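Local atomic coordinates of putative uncharacterized protein (Jonesia denitrificans, PDB entry 4KTB), a protein that is of unknown function but probably acts as a Nudix-family hydrolase, possibly one that cleaves diadenosine tetraphosphate asymmetrically. Residues V40-V45 / V90-K95; L60-T65 / M70-V75. All coordinates share one frame; numbering follows the deposited sequence.

Interaction 1: V40-V45 / V90-K95; sequences VYVDAV and VRHIEK
Val-42 meets His-92 where the side of strand 39-49 that carries Val-42 and Ala-44 comes under helix 85-97. Its CG2 branch lies 3.8 Å from CD2 of the imidazole, and the two side chains run at a slant to each other, so this is plain carbon packing and not a stack. With chi1 at -72°, CG1 sits beside the backbone N, and CG2 takes the place between N and the carbonyl carbon, from which it meets the ring. CD2 is the ring atom nearest the valine, which approaches obliquely, while NE2 of His-92 is hydrogen-bonded to the carbonyl O of Arg-78, a bond that should fix the rotation of the ring. The same CD2 also rests 3.9 Å above the plane of the Arg-91 guanidinium, toward its rim.

Past Asp-43, which points the other way, the chain faces the helix again at Ala-44, whose CB touches CD1 of Ile-93 at 4.0 Å. Ile-93 leaves the helix without aiming at the strand; a bend at chi2 of -79° brings the end of its chain in over the small methyl. No hydrogen bond crosses the contact.

Val-85 and Leu-89 of the same helix also pack on Val-42, while Val-75 and Val-140 touch Ala-44. Strand 39-49 thus runs between strands 75-78 and 133-141, with helix 85-97 lying over this part of the sheet in the position of the Nudix helix, consistent with the family.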
loop_
_atom_site.group_PDB
_atom_site.type_symbol
_atom_site.label_atom_id
_atom_site.label_comp_id
_atom_site.label_asym_id
_atom_site.label_seq_id
_atom_site.Cartn_x
_atom_site.Cartn_y
_atom_site.Cartn_z
ATOM N N VAL A 40 -7.683 -19.457 -1.809
ATOM C CA VAL A 40 -6.851 -18.330 -2.232
ATOM C C VAL A 40 -7.108 -18.006 -3.700
ATOM O O VAL A 40 -6.935 -18.851 -4.582
ATOM C CB VAL A 40 -5.359 -18.599 -2.035
ATOM C CG1 VAL A 40 -4.563 -17.376 -2.426
ATOM C CG2 VAL A 40 -5.084 -18.951 -0.587
ATOM N N TYR A 41 -7.522 -16.771 -3.941
ATOM C CA TYR A 41 -7.879 -16.292 -5.259
ATOM C C TYR A 41 -7.046 -15.079 -5.621
ATOM O O TYR A 41 -6.433 -14.478 -4.760
ATOM C CB TYR A 41 -9.357 -15.887 -5.266
ATOM C CG TYR A 41 -10.226 -16.978 -5.801
ATOM C CD1 TYR A 41 -10.212 -18.231 -5.228
ATOM C CD2 TYR A 41 -11.023 -16.770 -6.908
ATOM C CE1 TYR A 41 -10.999 -19.246 -5.729
ATOM C CE2 TYR A 41 -11.815 -17.775 -7.418
ATOM C CZ TYR A 41 -11.797 -19.009 -6.822
ATOM O OH TYR A 41 -12.581 -20.014 -7.325
ATOM N N VAL A 42 -7.039 -14.731 -6.904
ATOM C CA VAL A 42 -6.572 -13.418 -7.346
ATOM C C VAL A 42 -7.632 -12.741 -8.206
ATOM O O VAL A 42 -8.415 -13.408 -8.884
ATOM C CB VAL A 42 -5.242 -13.476 -8.167
ATOM C CG1 VAL A 42 -4.036 -13.808 -7.282
ATOM C CG2 VAL A 42 -5.365 -14.456 -9.332
ATOM N N ASP A 43 -7.644 -11.414 -8.153
ATOM C CA ASP A 43 -8.380 -10.613 -9.111
ATOM C C ASP A 43 -7.386 -9.677 -9.758
ATOM O O ASP A 43 -6.528 -9.098 -9.077
ATOM C CB ASP A 43 -9.479 -9.790 -8.431
ATOM C CG ASP A 43 -10.694 -10.618 -8.057
ATOM O OD1 ASP A 43 -11.544 -10.845 -8.931
ATOM O OD2 ASP A 43 -10.810 -11.027 -6.885
ATOM N N ALA A 44 -7.481 -9.560 -11.075
ATOM C CA ALA A 44 -6.659 -8.617 -11.808
ATOM C C ALA A 44 -7.591 -7.668 -12.523
ATOM O O ALA A 44 -8.462 -8.109 -13.261
ATOM C CB ALA A 44 -5.793 -9.341 -12.800
ATOM N N VAL A 45 -7.407 -6.371 -12.302
ATOM C CA VAL A 45 -8.128 -5.356 -13.061
ATOM C C VAL A 45 -7.261 -4.948 -14.254
ATOM O O VAL A 45 -6.188 -4.357 -14.083
ATOM C CB VAL A 45 -8.505 -4.139 -12.203
ATOM C CG1 VAL A 45 -8.922 -2.991 -13.077
ATOM C CG2 VAL A 45 -9.643 -4.469 -11.277
ATOM N N VAL A 90 -0.143 -14.188 -13.885
ATOM C CA VAL A 90 0.276 -14.395 -15.261
ATOM C C VAL A 90 -0.646 -15.394 -15.947
ATOM O O VAL A 90 -1.147 -15.157 -17.047
ATOM C CB VAL A 90 1.698 -14.939 -15.306
ATOM C CG1 VAL A 90 2.048 -15.355 -16.710
ATOM C CG2 VAL A 90 2.691 -13.899 -14.783
ATOM N N ARG A 91 -0.877 -16.514 -15.277
ATOM C CA ARG A 91 -1.699 -17.582 -15.819
ATOM C C ARG A 91 -3.114 -17.120 -16.120
ATOM O O ARG A 91 -3.698 -17.506 -17.119
ATOM C CB ARG A 91 -1.727 -18.748 -14.836
ATOM C CG ARG A 91 -2.524 -19.923 -15.311
ATOM C CD ARG A 91 -2.297 -21.134 -14.423
ATOM N NE ARG A 91 -2.690 -20.873 -13.043
ATOM C CZ ARG A 91 -3.928 -21.002 -12.589
ATOM N NH1 ARG A 91 -4.895 -21.383 -13.414
ATOM N NH2 ARG A 91 -4.189 -20.749 -11.315
ATOM N N HIS A 92 -3.674 -16.282 -15.261
ATOM C CA HIS A 92 -5.080 -15.912 -15.418
ATOM C C HIS A 92 -5.230 -14.850 -16.482
ATOM O O HIS A 92 -6.243 -14.784 -17.170
ATOM C CB HIS A 92 -5.713 -15.493 -14.076
ATOM C CG HIS A 92 -6.036 -16.652 -13.183
ATOM N ND1 HIS A 92 -7.058 -17.535 -13.454
ATOM C CD2 HIS A 92 -5.454 -17.093 -12.039
ATOM C CE1 HIS A 92 -7.098 -18.467 -12.516
ATOM N NE2 HIS A 92 -6.135 -18.221 -11.646
ATOM N N ILE A 93 -4.197 -14.030 -16.632
ATOM C CA ILE A 93 -4.191 -13.028 -17.688
ATOM C C ILE A 93 -4.125 -13.681 -19.069
ATOM O O ILE A 93 -4.879 -13.323 -19.975
ATOM C CB ILE A 93 -3.024 -12.041 -17.509
ATOM C CG1 ILE A 93 -3.230 -11.198 -16.253
ATOM C CG2 ILE A 93 -2.896 -11.118 -18.708
ATOM C CD1 ILE A 93 -4.215 -10.052 -16.442
ATOM N N GLU A 94 -3.220 -14.638 -19.228
ATOM C CA GLU A 94 -3.101 -15.364 -20.482
ATOM C C GLU A 94 -4.415 -16.079 -20.788
ATOM O O GLU A 94 -4.924 -16.014 -21.902
ATOM C CB GLU A 94 -1.965 -16.377 -20.361
ATOM C CG GLU A 94 -1.375 -16.818 -21.666
ATOM C CD GLU A 94 -2.058 -18.037 -22.227
ATOM O OE1 GLU A 94 -2.752 -18.732 -21.458
ATOM O OE2 GLU A 94 -1.899 -18.310 -23.438
ATOM N N LYS A 95 -4.963 -16.737 -19.771
ATOM C CA LYS A 95 -6.194 -17.521 -19.879
ATOM C C LYS A 95 -7.412 -16.734 -20.359
ATOM O O LYS A 95 -8.227 -17.259 -21.114
ATOM C CB LYS A 95 -6.505 -18.185 -18.530
ATOM C CG LYS A 95 -7.833 -18.912 -18.458
ATOM C CD LYS A 95 -7.935 -19.711 -17.167
ATOM C CE LYS A 95 -9.345 -20.217 -16.957
ATOM N NZ LYS A 95 -10.304 -19.087 -17.064
#

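Interaction 2: L60-T65 / M70-V75; sequences LLLRAT and MMRALV
This contact is a beta hairpin, strand 55-64 turning back into the short strand 70-73 within the mixed sheet. The axes of 60-64 and 70-73 pass 4.5 Å apart at 152°, antiparallel with a twist. Leu-61 with Ala-73 and Arg-63 with Met-71 are hydrogen-bonded pairs, each closed by two backbone bonds. The bond from Met-71 N to Arg-63 O is 2.9 Å long and meets the carbonyl almost head-on, whereas Arg-63 N reaches Met-71 O at 3.2 Å, tilted 35° from the carbonyl plane. Between them, Leu-62 and Arg-72 form a non-hydrogen-bonded pair.

Arg-63, Met-71 and Ala-73 share one face. From a chi1 of 64° the extended chain of Arg-63 runs back along the hairpin, so that the Ala-73 methyl comes over one face of the guanidinium, 3.8 Å from NH2, while CE of selenomethionine Met-71 sits at the edge, near its plane. A water in that plane accepts from NH2 and is held weakly by Leu-74 O. Farther along this face, at its buried end, Leu-61 CD1 packs against Val-75 CG2. At the mouth of the turn, the selenium of Met-71 meets CG2 of Thr-65 at 3.5 Å; the threonine hydroxyl is hydrogen-bonded to Ser-67 OG and His-69 O.

On the other face, Leu-62 CD1 lies over the Arg-72 guanidinium. Met-70, also a selenomethionine, leaves its strand pointing away, but its chain, bent at both chi2 and chi3, brings CE back tightly against Leu-62 CD2, at 3.4 Å.

Beyond Ala-73 the chain leaves this pairing to enter strand 75-78 beside strand 39-49. Such a hairpin, handing its second arm on to the next strand, is consistent with the mixed sheet of the Nudix clan.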
loop_
_atom_site.group_PDB
_atom_site.type_symbol
_atom_site.label_atom_id
_atom_site.label_comp_id
_atom_site.label_asym_id
_atom_site.label_seq_id
_atom_site.Cartn_x
_atom_site.Cartn_y
_atom_site.Cartn_z
ATOM N N LEU A 60 -13.147 -4.940 -19.349
ATOM C CA LEU A 60 -14.160 -5.852 -18.814
ATOM C C LEU A 60 -14.485 -6.944 -19.822
ATOM O O LEU A 60 -14.718 -6.666 -20.996
ATOM C CB LEU A 60 -15.454 -5.103 -18.465
ATOM C CG LEU A 60 -15.362 -3.969 -17.448
ATOM C CD1 LEU A 60 -16.739 -3.464 -17.085
ATOM C CD2 LEU A 60 -14.636 -4.461 -16.213
ATOM N N LEU A 61 -14.500 -8.185 -19.352
ATOM C CA LEU A 61 -14.867 -9.317 -20.187
ATOM C C LEU A 61 -16.371 -9.425 -20.173
ATOM O O LEU A 61 -17.000 -9.153 -19.159
ATOM C CB LEU A 61 -14.259 -10.592 -19.612
ATOM C CG LEU A 61 -12.735 -10.584 -19.539
ATOM C CD1 LEU A 61 -12.229 -11.728 -18.698
ATOM C CD2 LEU A 61 -12.189 -10.692 -20.939
ATOM N N LEU A 62 -16.962 -9.814 -21.291
ATOM C CA LEU A 62 -18.386 -10.111 -21.297
ATOM C C LEU A 62 -18.587 -11.623 -21.379
ATOM O O LEU A 62 -17.909 -12.303 -22.153
ATOM C CB LEU A 62 -19.069 -9.439 -22.483
ATOM C CG LEU A 62 -20.568 -9.721 -22.620
ATOM C CD1 LEU A 62 -21.397 -8.701 -21.838
ATOM C CD2 LEU A 62 -20.976 -9.757 -24.088
ATOM N N ARG A 63 -19.506 -12.154 -20.578
ATOM C CA ARG A 63 -19.834 -13.572 -20.663
ATOM C C ARG A 63 -21.210 -13.907 -20.113
ATOM O O ARG A 63 -21.942 -13.031 -19.663
ATOM C CB ARG A 63 -18.755 -14.453 -20.006
ATOM C CG ARG A 63 -18.544 -14.305 -18.502
ATOM C CD ARG A 63 -17.612 -15.431 -18.027
ATOM N NE ARG A 63 -16.957 -15.170 -16.746
ATOM C CZ ARG A 63 -15.641 -15.214 -16.543
ATOM N NH1 ARG A 63 -14.814 -15.512 -17.532
ATOM N NH2 ARG A 63 -15.148 -14.962 -15.342
ATOM N N ALA A 64 -21.563 -15.183 -20.181
ATOM C CA ALA A 64 -22.829 -15.642 -19.644
ATOM C C ALA A 64 -22.667 -15.965 -18.166
ATOM O O ALA A 64 -21.587 -16.386 -17.708
ATOM C CB ALA A 64 -23.315 -16.862 -20.392
ATOM N N THR A 65 -23.745 -15.743 -17.421
ATOM C CA THR A 65 -23.887 -16.299 -16.090
ATOM C C THR A 65 -24.200 -17.785 -16.251
ATOM O O THR A 65 -24.470 -18.251 -17.362
ATOM C CB THR A 65 -25.048 -15.634 -15.348
ATOM O OG1 THR A 65 -26.256 -15.839 -16.084
ATOM C CG2 THR A 65 -24.811 -14.150 -15.205
HETATM N N MSE A 70 -26.367 -12.056 -18.942
HETATM C CA MSE A 70 -25.077 -11.544 -19.341
HETATM C C MSE A 70 -24.454 -10.850 -18.152
HETATM O O MSE A 70 -25.152 -10.296 -17.308
HETATM C CB MSE A 70 -25.228 -10.595 -20.529
HETATM C CG MSE A 70 -25.891 -11.262 -21.747
HETATM SE SE MSE A 70 -24.951 -12.868 -22.368
HETATM C CE MSE A 70 -23.397 -11.944 -23.019
HETATM N N MSE A 71 -23.136 -10.917 -18.068
HETATM C CA MSE A 71 -22.420 -10.259 -16.992
HETATM C C MSE A 71 -21.119 -9.684 -17.519
HETATM O O MSE A 71 -20.754 -9.913 -18.669
HETATM C CB MSE A 71 -22.150 -11.248 -15.859
HETATM C CG MSE A 71 -21.834 -12.650 -16.343
HETATM SE SE MSE A 71 -21.366 -13.866 -14.896
HETATM C CE MSE A 71 -19.571 -13.208 -14.530
ATOM N N ARG A 72 -20.438 -8.915 -16.679
ATOM C CA ARG A 72 -19.133 -8.361 -17.007
ATOM C C ARG A 72 -18.170 -8.685 -15.867
ATOM O O ARG A 72 -18.500 -8.465 -14.695
ATOM C CB ARG A 72 -19.224 -6.848 -17.230
ATOM C CG ARG A 72 -19.930 -6.457 -18.516
ATOM C CD ARG A 72 -20.111 -4.965 -18.595
ATOM N NE ARG A 72 -20.532 -4.524 -19.920
ATOM C CZ ARG A 72 -21.791 -4.510 -20.328
ATOM N NH1 ARG A 72 -22.082 -4.100 -21.549
ATOM N NH2 ARG A 72 -22.758 -4.898 -19.508
ATOM N N ALA A 73 -16.989 -9.197 -16.210
ATOM C CA ALA A 73 -16.080 -9.780 -15.222
ATOM C C ALA A 73 -14.655 -9.252 -15.280
ATOM O O ALA A 73 -14.113 -9.004 -16.355
ATOM C CB ALA A 73 -16.060 -11.303 -15.346
ATOM N N LEU A 74 -14.052 -9.118 -14.103
ATOM C CA LEU A 74 -12.626 -8.881 -13.978
ATOM C C LEU A 74 -11.871 -10.163 -14.324
ATOM O O LEU A 74 -12.465 -11.185 -14.661
ATOM C CB LEU A 74 -12.307 -8.461 -12.548
ATOM C CG LEU A 74 -13.067 -7.210 -12.108
ATOM C CD1 LEU A 74 -12.847 -6.914 -10.632
ATOM C CD2 LEU A 74 -12.601 -6.047 -12.919
ATOM N N VAL A 75 -10.553 -10.120 -14.241
ATOM C CA VAL A 75 -9.787 -11.337 -14.431
ATOM C C VAL A 75 -9.551 -11.953 -13.052
ATOM O O VAL A 75 -8.937 -11.336 -12.186
ATOM C CB VAL A 75 -8.491 -11.048 -15.186
ATOM C CG1 VAL A 75 -7.510 -12.229 -15.091
ATOM C CG2 VAL A 75 -8.816 -10.691 -16.644
HETATM O O HOH W 1 -12.113 -14.622 -14.722
#

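How the interactions relate
Interaction 1 is wholly buried and joins a helix to the sheet through a few carbon contacts; interaction 2 buries several times more surface, is ruled by backbone hydrogen bonds, and runs from the core out to an exposed end at Ala-64 and Met-70. Along the chain the hairpin is nested inside the loop that interaction 1 closes. They meet at Val-75: its O lies 2.6 Å from Ala-44 N, a probable hydrogen bond, and its CG1 packs against His-92 O. Leu-74 likewise touches Val-45. Strands 39-49 and 55-64 are neighbours in one sheet, and the side chains of His-92 and Arg-63 lie about 5 Å and about 4 Å from a bound sodium ion.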